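Local coordinates for piwi domain-containing protein (Vanderwaltozyma polyspora, PDB 5THE) that probably binds RNA, as the C-terminal, Piwi-containing lobe of a budding yeast Argonaute, a family that uses guide strands to recognise and, in many members, cleave RNA targets, at residues 284-289 with 493-498; 271-276 with 341-346; 299-304 with 321-326. All coordinates share one frame; numbering follows the deposited sequence.

Overall arrangement
All three contacts lie in the Piwi domain and share its central strands; contact 1 touches both others. From the N terminus, contact 2 opens first: residues 271-276 pair as parallel strands with 341-346, which closes that loop. Contact 1 starts inside it, at 284-289, but ends far later at 493-498, so contacts 1 and 2 cross. Contact 3, 299-304 with 321-326, is short-range and falls within both loops. Strands 264-274, 282-289 and 300-305 are successive neighbours in the sheet: contact 2 adds strand 339-344, contact 1 lays helix 490-515 against it, and contact 3 brings in helix 320-329. Contacts 1 and 2 also meet through Asp272, Asp344 and Asp496.

Contact 1: residues 284-289 with 493-498. With nucleotides of chain B.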
loop_
_atom_site.group_PDB
_atom_site.type_symbol
_atom_site.label_atom_id
_atom_site.label_comp_id
_atom_site.label_asym_id
_atom_site.label_seq_id
_atom_site.Cartn_x
_atom_site.Cartn_y
_atom_site.Cartn_z
ATOM N N ILE A 284 0.509 -8.037 -15.121
ATOM C CA ILE A 284 0.850 -6.663 -14.766
ATOM C C ILE A 284 1.716 -6.704 -13.519
ATOM O O ILE A 284 1.368 -7.377 -12.547
ATOM C CB ILE A 284 -0.410 -5.809 -14.525
ATOM C CG1 ILE A 284 -1.257 -5.766 -15.787
ATOM C CG2 ILE A 284 -0.032 -4.387 -14.068
ATOM C CD1 ILE A 284 -2.560 -5.000 -15.662
ATOM N N ALA A 285 2.842 -5.990 -13.552
ATOM C CA ALA A 285 3.744 -5.874 -12.416
ATOM C C ALA A 285 3.793 -4.424 -11.957
ATOM O O ALA A 285 3.623 -3.504 -12.759
ATOM C CB ALA A 285 5.171 -6.349 -12.761
ATOM N N SER A 286 4.018 -4.234 -10.660
ATOM C CA SER A 286 4.157 -2.908 -10.085
ATOM C C SER A 286 5.369 -2.892 -9.163
ATOM O O SER A 286 5.813 -3.927 -8.669
ATOM C CB SER A 286 2.898 -2.488 -9.320
ATOM O OG SER A 286 2.749 -3.291 -8.167
ATOM N N LEU A 287 5.927 -1.704 -8.971
ATOM C CA LEU A 287 7.058 -1.507 -8.077
ATOM C C LEU A 287 6.870 -0.153 -7.415
ATOM O O LEU A 287 6.860 0.867 -8.105
ATOM C CB LEU A 287 8.396 -1.553 -8.833
ATOM C CG LEU A 287 9.616 -1.326 -7.939
ATOM C CD1 LEU A 287 9.798 -2.508 -6.984
ATOM C CD2 LEU A 287 10.916 -1.039 -8.744
ATOM N N VAL A 288 6.698 -0.145 -6.088
ATOM C CA VAL A 288 6.588 1.092 -5.327
ATOM C C VAL A 288 7.859 1.246 -4.517
ATOM O O VAL A 288 8.569 0.275 -4.237
ATOM C CB VAL A 288 5.351 1.129 -4.401
ATOM C CG1 VAL A 288 4.052 0.972 -5.207
ATOM C CG2 VAL A 288 5.455 0.045 -3.333
ATOM N N GLY A 289 8.148 2.487 -4.135
ATOM C CA GLY A 289 9.337 2.742 -3.348
ATOM C C GLY A 289 9.212 3.928 -2.417
ATOM O O GLY A 289 8.543 4.915 -2.733
ATOM N N TYR A 493 1.432 -4.196 0.531
ATOM C CA TYR A 493 0.057 -3.748 0.352
ATOM C C TYR A 493 -0.023 -2.664 -0.723
ATOM O O TYR A 493 -0.868 -2.724 -1.621
ATOM C CB TYR A 493 -0.474 -3.240 1.697
ATOM C CG TYR A 493 -1.905 -3.623 2.055
ATOM C CD1 TYR A 493 -2.967 -3.328 1.206
ATOM C CD2 TYR A 493 -2.197 -4.223 3.291
ATOM C CE1 TYR A 493 -4.286 -3.665 1.552
ATOM C CE2 TYR A 493 -3.493 -4.568 3.645
ATOM C CZ TYR A 493 -4.539 -4.284 2.777
ATOM O OH TYR A 493 -5.825 -4.626 3.138
ATOM N N TYR A 494 0.864 -1.669 -0.652
ATOM C CA TYR A 494 0.891 -0.617 -1.671
ATOM C C TYR A 494 1.108 -1.182 -3.069
ATOM O O TYR A 494 0.467 -0.738 -4.031
ATOM C CB TYR A 494 1.993 0.387 -1.368
ATOM C CG TYR A 494 1.762 1.219 -0.136
ATOM C CD1 TYR A 494 0.473 1.577 0.256
ATOM C CD2 TYR A 494 2.833 1.670 0.622
ATOM C CE1 TYR A 494 0.261 2.364 1.384
ATOM C CE2 TYR A 494 2.634 2.454 1.755
ATOM C CZ TYR A 494 1.343 2.787 2.132
ATOM O OH TYR A 494 1.141 3.556 3.247
ATOM N N ALA A 495 2.045 -2.127 -3.208
ATOM C CA ALA A 495 2.311 -2.708 -4.520
ATOM C C ALA A 495 1.104 -3.477 -5.030
ATOM O O ALA A 495 0.786 -3.416 -6.226
ATOM C CB ALA A 495 3.543 -3.616 -4.466
ATOM N N ASP A 496 0.430 -4.224 -4.142
ATOM C CA ASP A 496 -0.792 -4.922 -4.545
ATOM C C ASP A 496 -1.815 -3.938 -5.087
ATOM O O ASP A 496 -2.417 -4.168 -6.139
ATOM C CB ASP A 496 -1.393 -5.700 -3.371
ATOM C CG ASP A 496 -0.472 -6.754 -2.844
ATOM O OD1 ASP A 496 0.455 -7.165 -3.569
ATOM O OD2 ASP A 496 -0.682 -7.183 -1.696
ATOM N N LEU A 497 -2.029 -2.831 -4.363
ATOM C CA LEU A 497 -3.020 -1.839 -4.771
ATOM C C LEU A 497 -2.656 -1.181 -6.091
ATOM O O LEU A 497 -3.544 -0.824 -6.867
ATOM C CB LEU A 497 -3.163 -0.775 -3.686
ATOM C CG LEU A 497 -3.679 -1.366 -2.369
ATOM C CD1 LEU A 497 -3.657 -0.295 -1.289
ATOM C CD2 LEU A 497 -5.090 -1.882 -2.589
ATOM N N LEU A 498 -1.364 -0.973 -6.349
ATOM C CA LEU A 498 -0.988 -0.346 -7.608
ATOM C C LEU A 498 -1.231 -1.299 -8.772
ATOM O O LEU A 498 -1.704 -0.879 -9.837
ATOM C CB LEU A 498 0.470 0.112 -7.553
ATOM C CG LEU A 498 1.039 0.697 -8.851
ATOM C CD1 LEU A 498 0.125 1.789 -9.382
ATOM C CD2 LEU A 498 2.477 1.243 -8.611
ATOM P P A B 5 -5.853 -6.096 6.526
ATOM O OP1 A B 5 -4.444 -6.511 6.780
ATOM O OP2 A B 5 -6.351 -5.880 5.151
ATOM O "O5'" A B 5 -6.771 -7.138 7.287
ATOM C "C5'" A B 5 -6.511 -7.449 8.645
ATOM C "C4'" A B 5 -7.709 -8.089 9.295
ATOM O "O4'" A B 5 -8.819 -7.159 9.291
ATOM C "C3'" A B 5 -8.247 -9.323 8.588
ATOM O "O3'" A B 5 -7.545 -10.481 8.980
ATOM C "C2'" A B 5 -9.715 -9.337 8.997
ATOM O "O2'" A B 5 -9.864 -9.864 10.305
ATOM C "C1'" A B 5 -10.027 -7.845 9.070
ATOM N N9 A B 5 -10.617 -7.347 7.824
ATOM C C8 A B 5 -9.990 -6.918 6.679
ATOM N N7 A B 5 -10.839 -6.536 5.754
ATOM C C5 A B 5 -12.083 -6.735 6.338
ATOM C C6 A B 5 -13.381 -6.515 5.869
ATOM N N6 A B 5 -13.622 -6.036 4.648
ATOM N N1 A B 5 -14.406 -6.816 6.711
ATOM C C2 A B 5 -14.129 -7.301 7.938
ATOM N N3 A B 5 -12.939 -7.546 8.493
ATOM C C4 A B 5 -11.964 -7.238 7.619
ATOM P P A B 4 -8.171 -1.408 3.762
ATOM O OP1 A B 4 -7.063 -1.057 2.836
ATOM O OP2 A B 4 -9.472 -1.877 3.272
ATOM O "O5'" A B 4 -7.618 -2.472 4.808
ATOM C "C5'" A B 4 -6.585 -2.106 5.704
ATOM C "C4'" A B 4 -6.894 -2.519 7.116
ATOM O "O4'" A B 4 -8.071 -1.830 7.594
ATOM C "C3'" A B 4 -7.207 -3.986 7.330
ATOM O "O3'" A B 4 -6.023 -4.754 7.383
ATOM C "C2'" A B 4 -7.991 -3.958 8.637
ATOM O "O2'" A B 4 -7.111 -3.779 9.742
ATOM C "C1'" A B 4 -8.796 -2.663 8.462
ATOM N N9 A B 4 -10.098 -2.907 7.831
ATOM C C8 A B 4 -10.335 -3.158 6.503
ATOM N N7 A B 4 -11.600 -3.336 6.215
ATOM C C5 A B 4 -12.229 -3.185 7.438
ATOM C C6 A B 4 -13.573 -3.250 7.778
ATOM N N6 A B 4 -14.511 -3.507 6.860
ATOM N N1 A B 4 -13.894 -3.044 9.077
ATOM C C2 A B 4 -12.903 -2.784 9.958
ATOM N N3 A B 4 -11.586 -2.689 9.752
ATOM C C4 A B 4 -11.322 -2.915 8.452
#
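Strand 284-289 crosses helix 493-498 at 139°, the axes 7.4 Å apart, and the CA atoms of Val288 and Ala495 are the nearest across the contact. Ser286 and Val288, alternate residues on one face of the strand, carry the contact. The hydroxyl of Ser286 donates to the backbone carbonyl of Ala495, OG to O 2.8 Å, with the donor tilted 31° from the carbonyl plane; the bond ties this buried hydroxyl to the helix backbone. Ser286 CB rests on Leu498 CG at 3.7 Å. Leu498, its CG anti to the backbone N (chi1 175°), carries CD2 on to Val288 CG1, 3.8 Å away, the two side chains lying antiparallel alongside. The other branch, Val288 CG2, meets Tyr494 CB at 4.0 Å; the tyrosine then leads away, and its OH bonds Gly480 N. One residue earlier, Tyr493 presents its OH to the phosphate of A5 of chain B, a hydrogen bond to OP2 whose very short length is doubtful, with OP1 of the same phosphate in the ring plane at the edge. A helix laid across the central strands, here with a residue touching the bound nucleic acid, is characteristic of the RNase H-like fold of Piwi domains.

Contact 2: residues 271-276 with 341-346; sequences SDVTHY and YFRDGV
Arg343 NH1 is held by two carbonyl oxygens, donating to Asp344 O at 2.7 Å and to Gly345 O, while Val273 CG2 lies over one face of the guanidinium, 3.8 Å from Arg343 NH1. To get there Arg343 bends at chi2 and chi3 and curls over the residues that follow it; both oxygens lie near the guanidinium plane, but each is reached from above its carbonyl plane. Arg343 NH2 is taken up by Glu358 and Glu311 O. The backbones pair beside it: Ser271 N donates to Phe342 O over 2.9 Å, and Ser271 O accepts from Asp344 N at an equal 2.9 Å. The serine therefore bonds to the residues before and after Arg343, with which it is paired, as a parallel bridge requires; segments 271-274 and 341-344 run parallel, inclined by 18°. On the face bearing Ser271 and Arg343, the serine OG makes a weak hydrogen bond to Tyr341 OH, whose stronger partner is Glu358, and lies 3.1 Å from Arg343 CD. In the RNase H-like fold two acidic residues of the active site come from adjacent parallel central strands, and Asp272 and Asp344 occupy positions consistent with the acidic site of catalytically active Argonautes. With each CG trans to its own N (chi1 -176° in Asp272), the two side chains extend the same way and lie side by side, OD1 of Asp272 3.6 Å from OD1 of Asp344. Their carboxylate planes are 25° apart. Asp496 approaches both, and Lys390 forms a salt bridge with Asp344. Gly345, with positive phi, passes close to Asp272: its CA is 3.6 Å from Asp272 OD1, and a CB there would clash with that oxygen.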
loop_
_atom_site.group_PDB
_atom_site.type_symbol
_atom_site.label_atom_id
_atom_site.label_comp_id
_atom_site.label_asym_id
_atom_site.label_seq_id
_atom_site.Cartn_x
_atom_site.Cartn_y
_atom_site.Cartn_z
ATOM N N SER A 271 6.944 -4.899 -4.628
ATOM C CA SER A 271 6.493 -5.285 -5.951
ATOM C C SER A 271 5.427 -6.366 -5.860
ATOM O O SER A 271 5.354 -7.122 -4.891
ATOM C CB SER A 271 7.648 -5.764 -6.838
ATOM O OG SER A 271 8.232 -6.931 -6.324
ATOM N N ASP A 272 4.585 -6.406 -6.884
ATOM C CA ASP A 272 3.523 -7.394 -6.999
ATOM C C ASP A 272 3.318 -7.651 -8.485
ATOM O O ASP A 272 3.671 -6.827 -9.334
ATOM C CB ASP A 272 2.215 -6.919 -6.315
ATOM C CG ASP A 272 1.110 -7.970 -6.325
ATOM O OD1 ASP A 272 1.368 -9.137 -5.979
ATOM O OD2 ASP A 272 -0.046 -7.612 -6.621
ATOM N N VAL A 273 2.765 -8.815 -8.783
ATOM C CA VAL A 273 2.312 -9.164 -10.120
ATOM C C VAL A 273 0.882 -9.655 -10.008
ATOM O O VAL A 273 0.550 -10.413 -9.090
ATOM C CB VAL A 273 3.197 -10.247 -10.770
ATOM C CG1 VAL A 273 2.801 -10.462 -12.228
ATOM C CG2 VAL A 273 4.635 -9.855 -10.682
ATOM N N THR A 274 0.031 -9.223 -10.928
ATOM C CA THR A 274 -1.307 -9.778 -11.033
ATOM C C THR A 274 -1.493 -10.326 -12.437
ATOM O O THR A 274 -0.898 -9.825 -13.398
ATOM C CB THR A 274 -2.382 -8.741 -10.749
ATOM O OG1 THR A 274 -2.164 -7.600 -11.597
ATOM C CG2 THR A 274 -2.322 -8.328 -9.285
ATOM N N HIS A 275 -2.335 -11.343 -12.554
ATOM C CA HIS A 275 -2.433 -12.096 -13.790
ATOM C C HIS A 275 -3.809 -11.937 -14.406
ATOM O O HIS A 275 -4.797 -11.692 -13.705
ATOM C CB HIS A 275 -2.136 -13.564 -13.548
ATOM C CG HIS A 275 -0.805 -13.792 -12.915
ATOM N ND1 HIS A 275 0.379 -13.575 -13.585
ATOM C CD2 HIS A 275 -0.467 -14.197 -11.668
ATOM C CE1 HIS A 275 1.391 -13.840 -12.779
ATOM N NE2 HIS A 275 0.905 -14.224 -11.611
ATOM N N TYR A 276 -3.841 -12.078 -15.727
ATOM C CA TYR A 276 -5.071 -12.093 -16.511
ATOM C C TYR A 276 -6.011 -10.943 -16.151
ATOM O O TYR A 276 -7.109 -11.166 -15.629
ATOM C CB TYR A 276 -5.768 -13.440 -16.370
ATOM C CG TYR A 276 -4.844 -14.586 -16.735
ATOM C CD1 TYR A 276 -4.374 -14.731 -18.039
ATOM C CD2 TYR A 276 -4.410 -15.496 -15.772
ATOM C CE1 TYR A 276 -3.513 -15.762 -18.383
ATOM C CE2 TYR A 276 -3.548 -16.539 -16.112
ATOM C CZ TYR A 276 -3.106 -16.663 -17.417
ATOM O OH TYR A 276 -2.245 -17.681 -17.759
ATOM N N TYR A 341 13.912 -5.016 -0.787
ATOM C CA TYR A 341 13.016 -5.355 -1.891
ATOM C C TYR A 341 11.988 -6.394 -1.438
ATOM O O TYR A 341 12.309 -7.578 -1.280
ATOM C CB TYR A 341 13.836 -5.856 -3.075
ATOM C CG TYR A 341 13.021 -6.347 -4.242
ATOM C CD1 TYR A 341 12.048 -5.543 -4.818
ATOM C CD2 TYR A 341 13.240 -7.612 -4.782
ATOM C CE1 TYR A 341 11.293 -5.996 -5.902
ATOM C CE2 TYR A 341 12.501 -8.073 -5.861
ATOM C CZ TYR A 341 11.535 -7.257 -6.423
ATOM O OH TYR A 341 10.803 -7.700 -7.503
ATOM N N PHE A 342 10.750 -5.952 -1.224
ATOM C CA PHE A 342 9.678 -6.856 -0.807
ATOM C C PHE A 342 8.950 -7.349 -2.043
ATOM O O PHE A 342 8.432 -6.546 -2.818
ATOM C CB PHE A 342 8.685 -6.175 0.129
ATOM C CG PHE A 342 9.184 -6.032 1.523
ATOM C CD1 PHE A 342 8.966 -7.035 2.459
ATOM C CD2 PHE A 342 9.871 -4.900 1.901
ATOM C CE1 PHE A 342 9.427 -6.903 3.755
ATOM C CE2 PHE A 342 10.334 -4.763 3.207
ATOM C CZ PHE A 342 10.111 -5.774 4.125
ATOM N N ARG A 343 8.902 -8.662 -2.221
ATOM C CA ARG A 343 8.311 -9.245 -3.417
ATOM C C ARG A 343 7.051 -10.014 -3.038
ATOM O O ARG A 343 7.115 -10.976 -2.266
ATOM C CB ARG A 343 9.305 -10.162 -4.124
ATOM C CG ARG A 343 8.691 -10.913 -5.277
ATOM C CD ARG A 343 8.160 -9.991 -6.351
ATOM N NE ARG A 343 8.321 -10.649 -7.638
ATOM C CZ ARG A 343 7.380 -11.393 -8.200
ATOM N NH1 ARG A 343 6.209 -11.526 -7.595
ATOM N NH2 ARG A 343 7.603 -11.987 -9.364
ATOM N N ASP A 344 5.915 -9.596 -3.587
ATOM C CA ASP A 344 4.639 -10.253 -3.330
ATOM C C ASP A 344 4.146 -10.929 -4.602
ATOM O O ASP A 344 4.557 -10.591 -5.716
ATOM C CB ASP A 344 3.584 -9.250 -2.836
ATOM C CG ASP A 344 2.368 -9.930 -2.267
ATOM O OD1 ASP A 344 1.248 -9.410 -2.405
ATOM O OD2 ASP A 344 2.540 -11.010 -1.672
ATOM N N GLY A 345 3.219 -11.860 -4.433
ATOM C CA GLY A 345 2.589 -12.461 -5.584
ATOM C C GLY A 345 3.543 -13.435 -6.232
ATOM O O GLY A 345 3.822 -13.329 -7.436
ATOM N N VAL A 346 4.080 -14.367 -5.437
ATOM C CA VAL A 346 5.135 -15.261 -5.902
ATOM C C VAL A 346 4.956 -16.647 -5.292
ATOM O O VAL A 346 4.581 -16.786 -4.124
ATOM C CB VAL A 346 6.537 -14.694 -5.588
ATOM C CG1 VAL A 346 6.754 -14.573 -4.080
ATOM C CG2 VAL A 346 7.609 -15.553 -6.236
HETATM O O HOH W 1 3.232 -14.994 -9.141
#

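Contact 3: residues 299-304 with 321-326; sequences PGDYML and LNRLKI
Asp301 OD2 is shared by two donors of the helix, Arg323 NH1 and Asn322 ND2, which reach it from opposite faces of the carboxylate. The salt bridge from Arg323 NH1 to Asp301 OD2 is 2.9 Å long and almost straight (176°), and lies in the guanidinium plane; Asn322 ND2 meets Asp301 OD2 at 2.8 Å on the syn side. With an alanine here in place of the carboxylate, the guanidinium of Arg323 is likely to lose its charged mate and the Asn322 amide to be freer to turn. Arg323 folds at chi2 and chi3 to bring its flat end over the backbone, so that Gly300 CA lies against one face, 3.6 Å from Arg323 NH2. Two waters sit at its edge: water 2 accepts from Arg323 NE and water 3 from Arg323 NH2, each at 2.8 Å. Farther along, Ile326 CD1 slides against Pro299 CG at 3.9 Å, an apolar end to an otherwise polar contact. In the next shell, Lys543 forms a salt bridge with Asp301 OD1. Segment 321-326 runs nearly antiparallel to 300-304, which pairs with strand 282-289; Tyr302 packs on helix 490-515, while Leu321 and Leu324 lean on helix 351-373.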
loop_
_atom_site.group_PDB
_atom_site.type_symbol
_atom_site.label_atom_id
_atom_site.label_comp_id
_atom_site.label_asym_id
_atom_site.label_seq_id
_atom_site.Cartn_x
_atom_site.Cartn_y
_atom_site.Cartn_z
ATOM N N PRO A 299 5.331 6.250 -3.889
ATOM C CA PRO A 299 4.988 6.306 -5.314
ATOM C C PRO A 299 5.599 5.109 -6.017
ATOM O O PRO A 299 6.539 4.483 -5.525
ATOM C CB PRO A 299 5.595 7.624 -5.807
ATOM C CG PRO A 299 6.659 7.978 -4.808
ATOM C CD PRO A 299 6.274 7.309 -3.482
ATOM N N GLY A 300 5.032 4.777 -7.176
ATOM C CA GLY A 300 5.433 3.571 -7.871
ATOM C C GLY A 300 5.193 3.664 -9.357
ATOM O O GLY A 300 4.635 4.633 -9.871
ATOM N N ASP A 301 5.651 2.633 -10.045
ATOM C CA ASP A 301 5.401 2.467 -11.461
ATOM C C ASP A 301 4.832 1.078 -11.694
ATOM O O ASP A 301 5.017 0.172 -10.884
ATOM C CB ASP A 301 6.675 2.672 -12.279
ATOM C CG ASP A 301 7.050 4.126 -12.392
ATOM O OD1 ASP A 301 6.208 4.916 -12.870
ATOM O OD2 ASP A 301 8.176 4.480 -11.985
ATOM N N TYR A 302 4.123 0.922 -12.810
ATOM C CA TYR A 302 3.651 -0.384 -13.244
ATOM C C TYR A 302 4.088 -0.608 -14.690
ATOM O O TYR A 302 4.423 0.334 -15.408
ATOM C CB TYR A 302 2.119 -0.512 -13.137
ATOM C CG TYR A 302 1.420 0.570 -13.906
ATOM C CD1 TYR A 302 1.299 0.500 -15.300
ATOM C CD2 TYR A 302 0.903 1.678 -13.255
ATOM C CE1 TYR A 302 0.686 1.517 -16.013
ATOM C CE2 TYR A 302 0.289 2.691 -13.957
ATOM C CZ TYR A 302 0.181 2.613 -15.327
ATOM O OH TYR A 302 -0.439 3.645 -15.997
ATOM N N MET A 303 4.058 -1.865 -15.120
ATOM C CA MET A 303 4.293 -2.175 -16.521
ATOM C C MET A 303 3.572 -3.468 -16.865
ATOM O O MET A 303 3.265 -4.288 -15.993
ATOM C CB MET A 303 5.787 -2.304 -16.837
ATOM C CG MET A 303 6.451 -3.427 -16.076
ATOM S SD MET A 303 8.211 -3.453 -16.432
ATOM C CE MET A 303 8.723 -4.794 -15.408
ATOM N N LEU A 304 3.282 -3.623 -18.149
ATOM C CA LEU A 304 2.705 -4.856 -18.655
ATOM C C LEU A 304 3.814 -5.887 -18.801
ATOM O O LEU A 304 4.877 -5.577 -19.343
ATOM C CB LEU A 304 2.028 -4.605 -20.003
ATOM C CG LEU A 304 1.095 -5.714 -20.475
ATOM C CD1 LEU A 304 -0.093 -5.841 -19.531
ATOM C CD2 LEU A 304 0.629 -5.437 -21.894
ATOM N N LEU A 321 14.438 3.293 -12.046
ATOM C CA LEU A 321 14.948 4.627 -12.350
ATOM C C LEU A 321 14.201 5.700 -11.564
ATOM O O LEU A 321 14.818 6.570 -10.930
ATOM C CB LEU A 321 14.865 4.902 -13.852
ATOM C CG LEU A 321 15.235 6.315 -14.337
ATOM C CD1 LEU A 321 16.623 6.748 -13.854
ATOM C CD2 LEU A 321 15.147 6.423 -15.850
ATOM N N ASN A 322 12.871 5.641 -11.575
ATOM C CA ASN A 322 12.085 6.617 -10.826
ATOM C C ASN A 322 12.221 6.434 -9.325
ATOM O O ASN A 322 12.168 7.420 -8.583
ATOM C CB ASN A 322 10.613 6.536 -11.227
ATOM C CG ASN A 322 10.372 7.101 -12.596
ATOM O OD1 ASN A 322 11.169 7.897 -13.078
ATOM N ND2 ASN A 322 9.284 6.687 -13.238
ATOM N N ARG A 323 12.353 5.194 -8.842
ATOM C CA ARG A 323 12.613 5.017 -7.415
ATOM C C ARG A 323 13.857 5.791 -7.007
ATOM O O ARG A 323 13.871 6.462 -5.968
ATOM C CB ARG A 323 12.777 3.536 -7.061
ATOM C CG ARG A 323 11.821 2.587 -7.797
ATOM C CD ARG A 323 10.449 2.548 -7.152
ATOM N NE ARG A 323 9.692 3.794 -7.279
ATOM C CZ ARG A 323 9.147 4.210 -8.416
ATOM N NH1 ARG A 323 9.309 3.490 -9.517
ATOM N NH2 ARG A 323 8.455 5.340 -8.459
ATOM N N LEU A 324 14.906 5.730 -7.833
ATOM C CA LEU A 324 16.143 6.433 -7.500
ATOM C C LEU A 324 15.977 7.940 -7.635
ATOM O O LEU A 324 16.430 8.696 -6.770
ATOM C CB LEU A 324 17.279 5.948 -8.395
ATOM C CG LEU A 324 17.731 4.494 -8.229
ATOM C CD1 LEU A 324 18.833 4.177 -9.227
ATOM C CD2 LEU A 324 18.203 4.277 -6.823
ATOM N N LYS A 325 15.337 8.390 -8.717
ATOM C CA LYS A 325 15.166 9.823 -8.947
ATOM C C LYS A 325 14.396 10.476 -7.812
ATOM O O LYS A 325 14.774 11.544 -7.322
ATOM C CB LYS A 325 14.435 10.066 -10.271
ATOM C CG LYS A 325 15.296 9.970 -11.519
ATOM C CD LYS A 325 14.406 10.085 -12.770
ATOM C CE LYS A 325 15.214 10.383 -14.009
ATOM N NZ LYS A 325 14.353 10.567 -15.220
ATOM N N ILE A 326 13.288 9.864 -7.406
ATOM C CA ILE A 326 12.471 10.447 -6.354
ATOM C C ILE A 326 13.220 10.420 -5.034
ATOM O O ILE A 326 13.233 11.408 -4.287
ATOM C CB ILE A 326 11.120 9.716 -6.253
ATOM C CG1 ILE A 326 10.378 9.817 -7.591
ATOM C CG2 ILE A 326 10.292 10.323 -5.125
ATOM C CD1 ILE A 326 9.104 8.977 -7.667
HETATM O O HOH W 2 9.390 5.870 -5.382
HETATM O O HOH W 3 7.115 6.731 -10.476
HETATM O O HOH W 4 11.321 3.932 -13.202
#